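Local coordinates for protein homoserine kinase (Cytophaga hutchinsonii, PDB 4P52) that probably catalyses, as a GHMP-family homoserine kinase, the ATP-dependent phosphorylation of L-homoserine to O-phospho-L-homoserine, at residues Lys268-Ser280 against Ala290-Ala304. Numbering follows the deposited sequence.
Sequences KKAALDAGALGCS and ALSTSQEAAQKIGQA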
loop_
_atom_site.group_PDB
_atom_site.type_symbol
_atom_site.label_atom_id
_atom_site.label_comp_id
_atom_site.label_asym_id
_atom_site.label_seq_id
_atom_site.Cartn_x
_atom_site.Cartn_y
_atom_site.Cartn_z
ATOM N N LYS A 268 -2.722 -23.575 7.765
ATOM C CA LYS A 268 -2.822 -22.157 8.078
ATOM C C LYS A 268 -3.385 -21.985 9.482
ATOM O O LYS A 268 -2.852 -21.219 10.300
ATOM C CB LYS A 268 -3.715 -21.456 7.071
ATOM C CG LYS A 268 -3.510 -19.956 6.979
ATOM C CD LYS A 268 -4.839 -19.256 6.849
ATOM C CE LYS A 268 -4.668 -17.750 6.793
ATOM N NZ LYS A 268 -4.896 -17.335 5.395
ATOM N N LYS A 269 -4.440 -22.737 9.775
ATOM C CA LYS A 269 -5.065 -22.681 11.075
ATOM C C LYS A 269 -4.100 -23.107 12.154
ATOM O O LYS A 269 -4.091 -22.533 13.237
ATOM C CB LYS A 269 -6.301 -23.560 11.127
ATOM C CG LYS A 269 -7.212 -23.187 12.281
ATOM C CD LYS A 269 -8.268 -24.245 12.513
ATOM C CE LYS A 269 -8.778 -24.182 13.943
ATOM N NZ LYS A 269 -9.575 -25.417 14.178
ATOM N N ALA A 270 -3.282 -24.111 11.869
ATOM C CA ALA A 270 -2.322 -24.566 12.859
ATOM C C ALA A 270 -1.255 -23.472 13.131
ATOM O O ALA A 270 -0.869 -23.245 14.271
ATOM C CB ALA A 270 -1.693 -25.893 12.425
ATOM N N ALA A 271 -0.811 -22.778 12.091
ATOM C CA ALA A 271 0.130 -21.691 12.268
ATOM C C ALA A 271 -0.493 -20.561 13.078
ATOM O O ALA A 271 0.145 -20.019 13.982
ATOM C CB ALA A 271 0.630 -21.175 10.933
ATOM N N LEU A 272 -1.734 -20.198 12.765
ATOM C CA LEU A 272 -2.390 -19.122 13.512
ATOM C C LEU A 272 -2.649 -19.534 14.953
ATOM O O LEU A 272 -2.369 -18.753 15.854
ATOM C CB LEU A 272 -3.678 -18.652 12.840
ATOM C CG LEU A 272 -3.469 -17.921 11.518
ATOM C CD1 LEU A 272 -4.826 -17.697 10.872
ATOM C CD2 LEU A 272 -2.731 -16.603 11.701
ATOM N N ASP A 273 -3.119 -20.763 15.188
ATOM C CA ASP A 273 -3.239 -21.257 16.587
ATOM C C ASP A 273 -1.887 -21.322 17.309
ATOM O O ASP A 273 -1.850 -21.192 18.513
ATOM C CB ASP A 273 -3.956 -22.603 16.700
ATOM C CG ASP A 273 -5.386 -22.575 16.140
ATOM O OD1 ASP A 273 -5.920 -21.472 15.862
ATOM O OD2 ASP A 273 -5.989 -23.666 15.949
ATOM N N ALA A 274 -0.770 -21.488 16.601
ATOM C CA ALA A 274 0.506 -21.501 17.315
ATOM C C ALA A 274 1.027 -20.076 17.542
ATOM O O ALA A 274 2.106 -19.886 18.091
ATOM C CB ALA A 274 1.536 -22.391 16.629
ATOM N N GLY A 275 0.244 -19.071 17.136
ATOM C CA GLY A 275 0.550 -17.679 17.458
ATOM C C GLY A 275 1.232 -16.910 16.337
ATOM O O GLY A 275 1.912 -15.924 16.608
ATOM N N ALA A 276 1.060 -17.325 15.084
ATOM C CA ALA A 276 1.662 -16.588 13.981
ATOM C C ALA A 276 0.996 -15.233 13.837
ATOM O O ALA A 276 -0.199 -15.113 14.085
ATOM C CB ALA A 276 1.523 -17.357 12.680
ATOM N N LEU A 277 1.759 -14.220 13.415
ATOM C CA LEU A 277 1.189 -12.920 13.070
ATOM C C LEU A 277 0.211 -13.083 11.942
ATOM O O LEU A 277 -0.883 -12.487 11.926
ATOM C CB LEU A 277 2.279 -11.989 12.588
ATOM C CG LEU A 277 3.018 -11.202 13.657
ATOM C CD1 LEU A 277 3.855 -10.134 12.970
ATOM C CD2 LEU A 277 1.992 -10.614 14.628
ATOM N N GLY A 278 0.629 -13.900 10.981
ATOM C CA GLY A 278 -0.152 -14.145 9.799
ATOM C C GLY A 278 0.562 -15.211 9.012
ATOM O O GLY A 278 1.733 -15.536 9.279
ATOM N N CYS A 279 -0.136 -15.746 8.018
ATOM C CA CYS A 279 0.318 -16.923 7.341
ATOM C C CYS A 279 -0.345 -16.975 5.985
ATOM O O CYS A 279 -1.555 -16.793 5.895
ATOM C CB CYS A 279 -0.057 -18.148 8.180
ATOM S SG CYS A 279 0.198 -19.704 7.307
ATOM N N SER A 280 0.446 -17.215 4.939
ATOM C CA SER A 280 -0.090 -17.375 3.597
ATOM C C SER A 280 0.771 -18.221 2.652
ATOM O O SER A 280 1.785 -18.794 3.054
ATOM C CB SER A 280 -0.369 -16.007 2.954
ATOM O OG SER A 280 -1.326 -16.158 1.873
ATOM N N ALA A 290 4.893 -18.278 7.524
ATOM C CA ALA A 290 4.221 -17.594 8.616
ATOM C C ALA A 290 5.190 -16.560 9.173
ATOM O O ALA A 290 6.420 -16.749 9.086
ATOM C CB ALA A 290 3.782 -18.580 9.696
ATOM N N LEU A 291 4.652 -15.465 9.715
ATOM C CA LEU A 291 5.500 -14.486 10.343
ATOM C C LEU A 291 5.237 -14.529 11.825
ATOM O O LEU A 291 4.104 -14.786 12.249
ATOM C CB LEU A 291 5.279 -13.090 9.742
ATOM C CG LEU A 291 5.594 -12.906 8.233
ATOM C CD1 LEU A 291 5.294 -11.482 7.813
ATOM C CD2 LEU A 291 7.038 -13.213 7.890
ATOM N N SER A 292 6.297 -14.347 12.615
ATOM C CA SER A 292 6.153 -14.210 14.059
ATOM C C SER A 292 7.231 -13.261 14.587
ATOM O O SER A 292 8.055 -12.772 13.806
ATOM C CB SER A 292 6.234 -15.559 14.761
ATOM O OG SER A 292 7.433 -16.233 14.386
ATOM N N THR A 293 7.239 -13.033 15.904
ATOM C CA THR A 293 8.145 -12.045 16.480
ATOM C C THR A 293 9.249 -12.595 17.395
ATOM O O THR A 293 9.889 -11.835 18.105
ATOM C CB THR A 293 7.374 -10.919 17.194
ATOM O OG1 THR A 293 6.607 -11.475 18.263
ATOM C CG2 THR A 293 6.421 -10.271 16.245
ATOM N N SER A 294 9.490 -13.899 17.360
ATOM C CA SER A 294 10.642 -14.488 18.061
ATOM C C SER A 294 10.977 -15.865 17.500
ATOM O O SER A 294 10.125 -16.519 16.900
ATOM C CB SER A 294 10.375 -14.618 19.556
ATOM O OG SER A 294 9.391 -15.595 19.802
ATOM N N GLN A 295 12.212 -16.298 17.721
ATOM C CA GLN A 295 12.682 -17.585 17.255
ATOM C C GLN A 295 12.060 -18.694 18.073
ATOM O O GLN A 295 11.446 -19.607 17.537
ATOM C CB GLN A 295 14.185 -17.663 17.393
ATOM C CG GLN A 295 14.712 -19.077 17.278
ATOM C CD GLN A 295 16.147 -19.114 16.807
ATOM O OE1 GLN A 295 16.421 -19.260 15.604
ATOM N NE2 GLN A 295 17.068 -18.947 17.733
ATOM N N GLU A 296 11.552 -18.553 19.586
ATOM C CA GLU A 296 10.674 -19.574 20.109
ATOM C C GLU A 296 9.396 -19.717 19.280
ATOM O O GLU A 296 9.028 -20.839 18.922
ATOM C CB GLU A 296 10.334 -19.288 21.555
ATOM C CG GLU A 296 10.327 -20.555 22.383
ATOM C CD GLU A 296 10.159 -20.272 23.861
ATOM O OE1 GLU A 296 11.151 -20.430 24.618
ATOM O OE2 GLU A 296 9.039 -19.877 24.258
ATOM N N ALA A 297 8.737 -18.597 18.963
ATOM C CA ALA A 297 7.445 -18.634 18.265
ATOM C C ALA A 297 7.577 -19.241 16.869
ATOM O O ALA A 297 6.766 -20.076 16.480
ATOM C CB ALA A 297 6.790 -17.247 18.211
ATOM N N ALA A 298 8.612 -18.842 16.138
ATOM C CA ALA A 298 8.809 -19.323 14.786
ATOM C C ALA A 298 8.975 -20.837 14.796
ATOM O O ALA A 298 8.426 -21.525 13.944
ATOM C CB ALA A 298 10.005 -18.655 14.131
ATOM N N GLN A 299 9.715 -21.353 15.764
ATOM C CA GLN A 299 9.936 -22.789 15.835
ATOM C C GLN A 299 8.684 -23.579 16.145
ATOM O O GLN A 299 8.417 -24.592 15.476
ATOM C CB GLN A 299 11.045 -23.141 16.806
ATOM C CG GLN A 299 12.417 -22.954 16.177
ATOM C CD GLN A 299 13.515 -22.751 17.219
ATOM O OE1 GLN A 299 13.305 -22.992 18.412
ATOM N NE2 GLN A 299 14.689 -22.316 16.771
ATOM N N LYS A 300 7.898 -23.127 17.123
ATOM C CA LYS A 300 6.663 -23.849 17.388
ATOM C C LYS A 300 5.592 -23.697 16.271
ATOM O O LYS A 300 4.807 -24.629 16.017
ATOM C CB LYS A 300 6.156 -23.718 18.831
ATOM C CG LYS A 300 5.926 -22.328 19.353
ATOM C CD LYS A 300 4.914 -22.340 20.499
ATOM C CE LYS A 300 3.484 -22.536 19.974
ATOM N NZ LYS A 300 2.438 -22.369 21.018
ATOM N N ILE A 301 5.607 -22.580 15.555
ATOM C CA ILE A 301 4.802 -22.482 14.360
ATOM C C ILE A 301 5.222 -23.549 13.338
ATOM O O ILE A 301 4.386 -24.236 12.782
ATOM C CB ILE A 301 4.827 -21.057 13.770
ATOM C CG1 ILE A 301 3.965 -20.122 14.634
ATOM C CG2 ILE A 301 4.298 -21.034 12.345
ATOM C CD1 ILE A 301 4.475 -18.693 14.669
ATOM N N GLY A 302 6.518 -23.685 13.110
ATOM C CA GLY A 302 7.047 -24.672 12.196
ATOM C C GLY A 302 6.639 -26.071 12.579
ATOM O O GLY A 302 6.218 -26.839 11.723
ATOM N N GLN A 303 6.742 -26.394 13.865
ATOM C CA GLN A 303 6.303 -27.681 14.376
ATOM C C GLN A 303 4.818 -27.959 14.169
ATOM O O GLN A 303 4.435 -29.112 13.909
ATOM C CB GLN A 303 6.716 -27.892 15.836
ATOM C CG GLN A 303 8.183 -28.300 15.995
ATOM C CD GLN A 303 8.685 -29.277 14.885
ATOM O OE1 GLN A 303 9.185 -28.840 13.804
ATOM N NE2 GLN A 303 8.538 -30.602 15.137
ATOM N N ALA A 304 3.978 -26.935 14.275
ATOM C CA ALA A 304 2.540 -27.144 14.098
ATOM C C ALA A 304 2.139 -27.293 12.616
ATOM O O ALA A 304 1.231 -28.062 12.275
ATOM C CB ALA A 304 1.741 -26.046 14.787
#
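Ile301 packs against Ala271, Ala274 and Ala276, joining helix 295-310 to helix 264-273 and the turn that follows it. Its two branches divide the work: CG2, anti to the backbone N, lies 3.9 Å from Ala271 CB; CG1 rests on Ala274 CB, and CD1 beyond it reaches Ala276, 3.6 Å from its CA. An alanine in place of Ile301 would probably open a gap among these three alanines and leave the two helices less firmly seated on each other. Farther along, Ala270 CB lies 3.6 Å from the carbonyl O of Ala304, and the CB methyls of Ala304 and Ala274 are 4.1 Å apart. At the edge, the last methylene of Lys300, CE, lies beside Ala274, 3.9 Å from its CB. Gly275 closes helix 264-273 in a Schellman motif, turning the chain toward strand 278-281.

The hydrogen bonds across the contact are both backbone, where the chain enters the hairpin of strands 278-281 and 288-292. Leu277 N donates to Leu291 O at 2.7 Å, tilted 23° from the carbonyl plane, and Leu291 N returns a straighter bond to Gly278 O. Beneath the hairpin, Ala290 CB touches Ala276 CB at 3.9 Å and, more loosely, the CB atoms of Cys279 and Ala271. The side chain of Leu277 packs beside Leu291 and crosses that of Thr293 at about a right angle, CD1 meeting CG2, near Thr241 of helix 241-247.

Short apolar side chains thus let two helices pack closely over one face of the antiparallel sheet, in the C-terminal GHMP kinase region, while main-chain bonds fix the hairpin's entry.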